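Long-range contact in HpcH/HpaI aldolase/citrate lyase family protein (Burkholderia cenocepacia, PDB 4MF4), which belongs to the HpcH/HpaI aldolase/citrate lyase family, whose members are built on a TIM barrel: residues Pro81-Val93 against Thr103-His117. Numbering follows the deposited sequence.
Sequences PVVRVPAREPWLV and TLMFPCIETPDDAAH. With EDO (1,2-ethanediol), chain G.
Arg88 reaches helix 112-121 because its chain leaves the backbone extended, CG trans to the main-chain N (chi1 -153°), and then bends at chi3 (66°), which lays the guanidinium beside Asp114 and His117. Arg88 NE gives His117 ND1 a nearly straight hydrogen bond of 3.0 Å, in plane with both groups although the ring and guanidinium stand almost perpendicular. One face of the Arg88 guanidinium lies over the Asp114 backbone, CA over its centre, with the carboxylate plane turned 21° from the guanidinium. The salt bridge from Arg88 NH2 to Asp114 OD1 is long at 3.6 Å, a matter of charge with no N-H aimed at the oxygen. Asp114 OD2 instead accepts from Glu110 N, and Asp114 N binds Thr111 OG1 in a capping box that starts the helix, with a weak return bond from Thr111 N to Asp114 OD2. Arginine suits this place because its greasy stem also serves: Arg88 CG rests 3.7 Å from Phe106 CD2.

Strands 80-84 and 103-106 are neighbouring parallel strands of the eight-stranded TIM barrel, joined by helix 90-98 in a beta-alpha-beta crossover. Val83 N bonds to Thr103 O, Val83 O receives Met105 N at 2.8 Å, and Val85 N reaches Met105 O. Val83 and Leu104 share the sheet face turned to that helix, where Val and Leu branches pack together and against the Phe106 ring: Leu104 CD1 meets Val93 CG1 at 4.0 Å, and Val93 CG2 touches Phe106 CE2 at 3.6 Å. Arg84 and Met105 lie on the other face, the unbranched thioether passing SD alongside Arg84 CD while its bent end carries CE toward Val82. The Arg84 guanidinium is bound by Asp54 and Gln164, while NH2 donates to O2 of 1,2-ethanediol at its edge. Just beyond the last bridging bond, Pro107, lacking an N-H to satisfy, sets its ring CD 3.4 Å from Val85 O.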
# COMPACT_ATOMS: atom_id res chain seq x y z
N PRO A 81 -1.64 -10.85 -21.22
CA PRO A 81 -1.87 -11.33 -19.85
C PRO A 81 -2.97 -12.40 -19.73
O PRO A 81 -4.02 -12.38 -20.45
CB PRO A 81 -2.29 -10.06 -19.08
CG PRO A 81 -2.53 -9.02 -20.09
CD PRO A 81 -2.25 -9.54 -21.47
N VAL A 82 -2.72 -13.33 -18.83
CA VAL A 82 -3.69 -14.34 -18.43
C VAL A 82 -3.81 -14.19 -16.90
O VAL A 82 -2.79 -13.97 -16.20
CB VAL A 82 -3.14 -15.74 -18.79
CG1 VAL A 82 -4.03 -16.84 -18.25
CG2 VAL A 82 -2.96 -15.87 -20.31
N VAL A 83 -5.04 -14.29 -16.38
CA VAL A 83 -5.24 -14.30 -14.92
C VAL A 83 -5.75 -15.64 -14.46
O VAL A 83 -6.77 -16.13 -14.97
CB VAL A 83 -6.19 -13.14 -14.45
CG1 VAL A 83 -6.55 -13.28 -12.98
CG2 VAL A 83 -5.54 -11.79 -14.68
N ARG A 84 -5.04 -16.29 -13.52
CA ARG A 84 -5.65 -17.49 -12.88
C ARG A 84 -6.41 -17.07 -11.62
O ARG A 84 -5.77 -16.65 -10.64
CB ARG A 84 -4.65 -18.57 -12.52
CG ARG A 84 -5.32 -19.70 -11.71
CD ARG A 84 -4.54 -20.98 -11.73
NE ARG A 84 -3.38 -20.91 -10.87
CZ ARG A 84 -2.55 -21.92 -10.59
NH1 ARG A 84 -2.70 -23.13 -11.15
NH2 ARG A 84 -1.54 -21.71 -9.77
N VAL A 85 -7.75 -17.21 -11.63
CA VAL A 85 -8.56 -16.79 -10.50
C VAL A 85 -8.43 -17.82 -9.37
O VAL A 85 -8.00 -18.96 -9.61
CB VAL A 85 -10.05 -16.52 -10.85
CG1 VAL A 85 -10.15 -15.41 -11.87
CG2 VAL A 85 -10.77 -17.79 -11.31
N PRO A 86 -8.73 -17.40 -8.12
CA PRO A 86 -8.58 -18.31 -6.99
C PRO A 86 -9.58 -19.47 -6.99
O PRO A 86 -9.24 -20.55 -6.54
CB PRO A 86 -8.83 -17.41 -5.76
CG PRO A 86 -8.73 -16.01 -6.27
CD PRO A 86 -9.24 -16.10 -7.70
N ALA A 87 -10.79 -19.21 -7.49
CA ALA A 87 -11.92 -20.16 -7.40
C ALA A 87 -13.02 -19.68 -8.36
O ALA A 87 -12.97 -18.58 -8.87
CB ALA A 87 -12.48 -20.19 -5.98
N ARG A 88 -14.00 -20.53 -8.59
CA ARG A 88 -15.04 -20.22 -9.54
C ARG A 88 -16.22 -19.54 -8.83
O ARG A 88 -17.31 -20.10 -8.80
CB ARG A 88 -15.47 -21.51 -10.21
CG ARG A 88 -16.01 -21.33 -11.59
CD ARG A 88 -16.30 -22.68 -12.19
NE ARG A 88 -17.37 -23.34 -11.48
CZ ARG A 88 -17.24 -24.37 -10.68
NH1 ARG A 88 -16.07 -24.98 -10.51
NH2 ARG A 88 -18.33 -24.85 -10.11
N GLU A 89 -15.98 -18.38 -8.21
CA GLU A 89 -17.00 -17.61 -7.51
C GLU A 89 -17.33 -16.41 -8.38
O GLU A 89 -16.44 -15.71 -8.82
CB GLU A 89 -16.49 -17.10 -6.16
CG GLU A 89 -15.97 -18.15 -5.15
CD GLU A 89 -17.04 -19.09 -4.62
OE1 GLU A 89 -18.26 -18.81 -4.76
OE2 GLU A 89 -16.66 -20.14 -4.07
N PRO A 90 -18.62 -16.14 -8.59
CA PRO A 90 -19.00 -14.99 -9.41
C PRO A 90 -18.23 -13.68 -9.07
O PRO A 90 -17.72 -12.99 -9.97
CB PRO A 90 -20.51 -14.84 -9.13
CG PRO A 90 -20.99 -16.19 -8.71
CD PRO A 90 -19.79 -16.92 -8.12
N TRP A 91 -18.13 -13.35 -7.78
CA TRP A 91 -17.52 -12.06 -7.41
C TRP A 91 -16.03 -11.95 -7.77
O TRP A 91 -15.56 -10.89 -8.18
CB TRP A 91 -17.78 -11.73 -5.93
CG TRP A 91 -16.84 -12.33 -4.92
CD1 TRP A 91 -16.98 -13.54 -4.30
CD2 TRP A 91 -15.69 -11.71 -4.31
NE1 TRP A 91 -15.96 -13.74 -3.38
CE2 TRP A 91 -15.15 -12.64 -3.37
CE3 TRP A 91 -15.06 -10.49 -4.46
CZ2 TRP A 91 -14.06 -12.34 -2.57
CZ3 TRP A 91 -13.95 -10.20 -3.68
CH2 TRP A 91 -13.46 -11.13 -2.76
N LEU A 92 -15.29 -13.05 -7.64
CA LEU A 92 -13.87 -13.10 -8.04
C LEU A 92 -13.67 -12.98 -9.56
O LEU A 92 -12.76 -12.32 -10.04
CB LEU A 92 -13.27 -14.41 -7.55
CG LEU A 92 -13.13 -14.50 -6.04
CD1 LEU A 92 -12.84 -15.92 -5.55
CD2 LEU A 92 -12.05 -13.52 -5.55
N VAL A 93 -14.54 -13.61 -10.32
CA VAL A 93 -14.48 -13.57 -11.79
C VAL A 93 -14.81 -12.18 -12.30
O VAL A 93 -14.16 -11.70 -13.20
CB VAL A 93 -15.42 -14.62 -12.42
CG1 VAL A 93 -15.61 -14.45 -13.93
CG2 VAL A 93 -14.91 -16.01 -12.10
N THR A 103 -8.32 -13.03 -20.69
CA THR A 103 -8.10 -14.47 -20.70
C THR A 103 -8.00 -14.93 -19.24
O THR A 103 -7.18 -14.42 -18.46
CB THR A 103 -6.84 -14.86 -21.49
OG1 THR A 103 -6.89 -14.35 -22.84
CG2 THR A 103 -6.68 -16.36 -21.51
N LEU A 104 -8.87 -15.85 -18.87
CA LEU A 104 -8.96 -16.33 -17.50
C LEU A 104 -8.68 -17.81 -17.44
O LEU A 104 -9.13 -18.58 -18.33
CB LEU A 104 -10.36 -16.10 -16.98
CG LEU A 104 -10.81 -14.69 -16.71
CD1 LEU A 104 -12.12 -14.74 -15.94
CD2 LEU A 104 -9.74 -13.91 -15.99
N MET A 105 -7.92 -18.22 -16.42
CA MET A 105 -7.70 -19.62 -16.14
C MET A 105 -8.48 -20.00 -14.87
O MET A 105 -8.35 -19.34 -13.83
CB MET A 105 -6.22 -19.93 -15.95
CG MET A 105 -5.97 -21.44 -15.79
SD MET A 105 -4.25 -21.88 -15.57
CE MET A 105 -3.47 -21.02 -16.91
N PHE A 106 -9.27 -21.07 -14.95
CA PHE A 106 -10.02 -21.60 -13.79
C PHE A 106 -9.37 -22.89 -13.26
O PHE A 106 -9.16 -23.87 -14.02
CB PHE A 106 -11.46 -21.89 -14.23
CG PHE A 106 -12.24 -20.68 -14.53
CD1 PHE A 106 -12.14 -20.05 -15.76
CD2 PHE A 106 -13.06 -20.13 -13.55
CE1 PHE A 106 -12.89 -18.92 -16.04
CE2 PHE A 106 -13.80 -19.00 -13.82
CZ PHE A 106 -13.71 -18.39 -15.08
N PRO A 107 -9.04 -22.90 -11.97
CA PRO A 107 -8.44 -24.07 -11.36
C PRO A 107 -9.47 -25.15 -11.14
O PRO A 107 -10.66 -24.89 -11.18
CB PRO A 107 -7.95 -23.56 -10.00
CG PRO A 107 -8.70 -22.34 -9.70
CD PRO A 107 -9.23 -21.79 -11.02
N CYS A 108 -9.02 -26.36 -10.86
CA CYS A 108 -9.96 -27.35 -10.34
C CYS A 108 -11.24 -27.53 -11.17
O CYS A 108 -12.34 -27.48 -10.61
CB CYS A 108 -10.47 -26.93 -8.93
SG CYS A 108 -9.27 -26.49 -7.65
N ILE A 109 -11.14 -27.74 -12.48
CA ILE A 109 -12.37 -27.97 -13.27
C ILE A 109 -12.47 -29.49 -13.45
O ILE A 109 -11.59 -30.09 -14.07
CB ILE A 109 -12.31 -27.27 -14.65
CG1 ILE A 109 -12.31 -25.74 -14.50
CG2 ILE A 109 -13.43 -27.75 -15.55
CD1 ILE A 109 -13.59 -25.13 -13.99
N GLU A 110 -13.54 -30.10 -12.93
CA GLU A 110 -13.64 -31.56 -12.92
C GLU A 110 -14.76 -32.17 -13.72
O GLU A 110 -14.73 -33.36 -14.00
CB GLU A 110 -13.79 -32.00 -11.49
CG GLU A 110 -12.68 -31.47 -10.62
CD GLU A 110 -12.66 -32.17 -9.28
OE1 GLU A 110 -11.76 -32.99 -9.05
OE2 GLU A 110 -13.59 -31.92 -8.50
N THR A 111 -15.77 -31.37 -14.06
CA THR A 111 -16.91 -31.86 -14.83
C THR A 111 -17.28 -30.89 -15.95
O THR A 111 -16.92 -29.74 -15.92
CB THR A 111 -18.14 -32.01 -13.93
OG1 THR A 111 -18.50 -30.72 -13.43
CG2 THR A 111 -17.83 -32.94 -12.72
N PRO A 112 -18.04 -31.36 -16.94
CA PRO A 112 -18.42 -30.43 -17.95
C PRO A 112 -19.36 -29.37 -17.36
O PRO A 112 -19.32 -28.27 -17.83
CB PRO A 112 -19.10 -31.30 -19.02
CG PRO A 112 -19.38 -32.60 -18.38
CD PRO A 112 -18.36 -32.75 -17.30
N ASP A 113 -20.14 -29.69 -16.33
CA ASP A 113 -20.93 -28.63 -15.62
C ASP A 113 -20.07 -27.55 -15.01
O ASP A 113 -20.39 -26.41 -15.14
CB ASP A 113 -21.88 -29.20 -14.55
CG ASP A 113 -23.10 -29.84 -15.16
OD1 ASP A 113 -23.22 -29.79 -16.40
OD2 ASP A 113 -23.95 -30.39 -14.42
N ASP A 114 -18.96 -27.90 -14.37
CA ASP A 114 -18.02 -26.91 -13.88
C ASP A 114 -17.52 -25.99 -15.01
O ASP A 114 -17.42 -24.80 -14.84
CB ASP A 114 -16.76 -27.59 -13.29
CG ASP A 114 -17.01 -28.36 -11.98
OD1 ASP A 114 -18.09 -28.24 -11.38
OD2 ASP A 114 -16.12 -29.12 -11.60
N ALA A 115 -17.12 -26.59 -16.13
CA ALA A 115 -16.58 -25.86 -17.28
C ALA A 115 -17.63 -24.91 -17.87
O ALA A 115 -17.35 -23.73 -18.10
CB ALA A 115 -16.11 -26.85 -18.35
N ALA A 116 -18.84 -25.43 -18.08
CA ALA A 116 -19.97 -24.60 -18.55
C ALA A 116 -20.27 -23.42 -17.59
O ALA A 116 -20.53 -22.33 -18.03
CB ALA A 116 -21.22 -25.45 -18.71
N HIS A 117 -20.24 -23.67 -16.29
CA HIS A 117 -20.48 -22.59 -15.29
C HIS A 117 -19.38 -21.51 -15.39
O HIS A 117 -19.66 -20.34 -15.43
CB HIS A 117 -20.59 -23.18 -13.89
CG HIS A 117 -20.86 -22.15 -12.83
ND1 HIS A 117 -20.00 -21.89 -11.80
CD2 HIS A 117 -21.88 -21.28 -12.69
CE1 HIS A 117 -20.49 -20.93 -11.03
NE2 HIS A 117 -21.63 -20.53 -11.57
C1 EDO G . 0.81 -23.91 -12.07
O1 EDO G . 0.32 -25.24 -12.34
C2 EDO G . 1.47 -23.78 -10.70
O2 EDO G . 0.46 -23.73 -9.68
O HOH W 1 -5.13 -12.15 -22.88
O HOH W 2 -6.06 -11.67 -18.96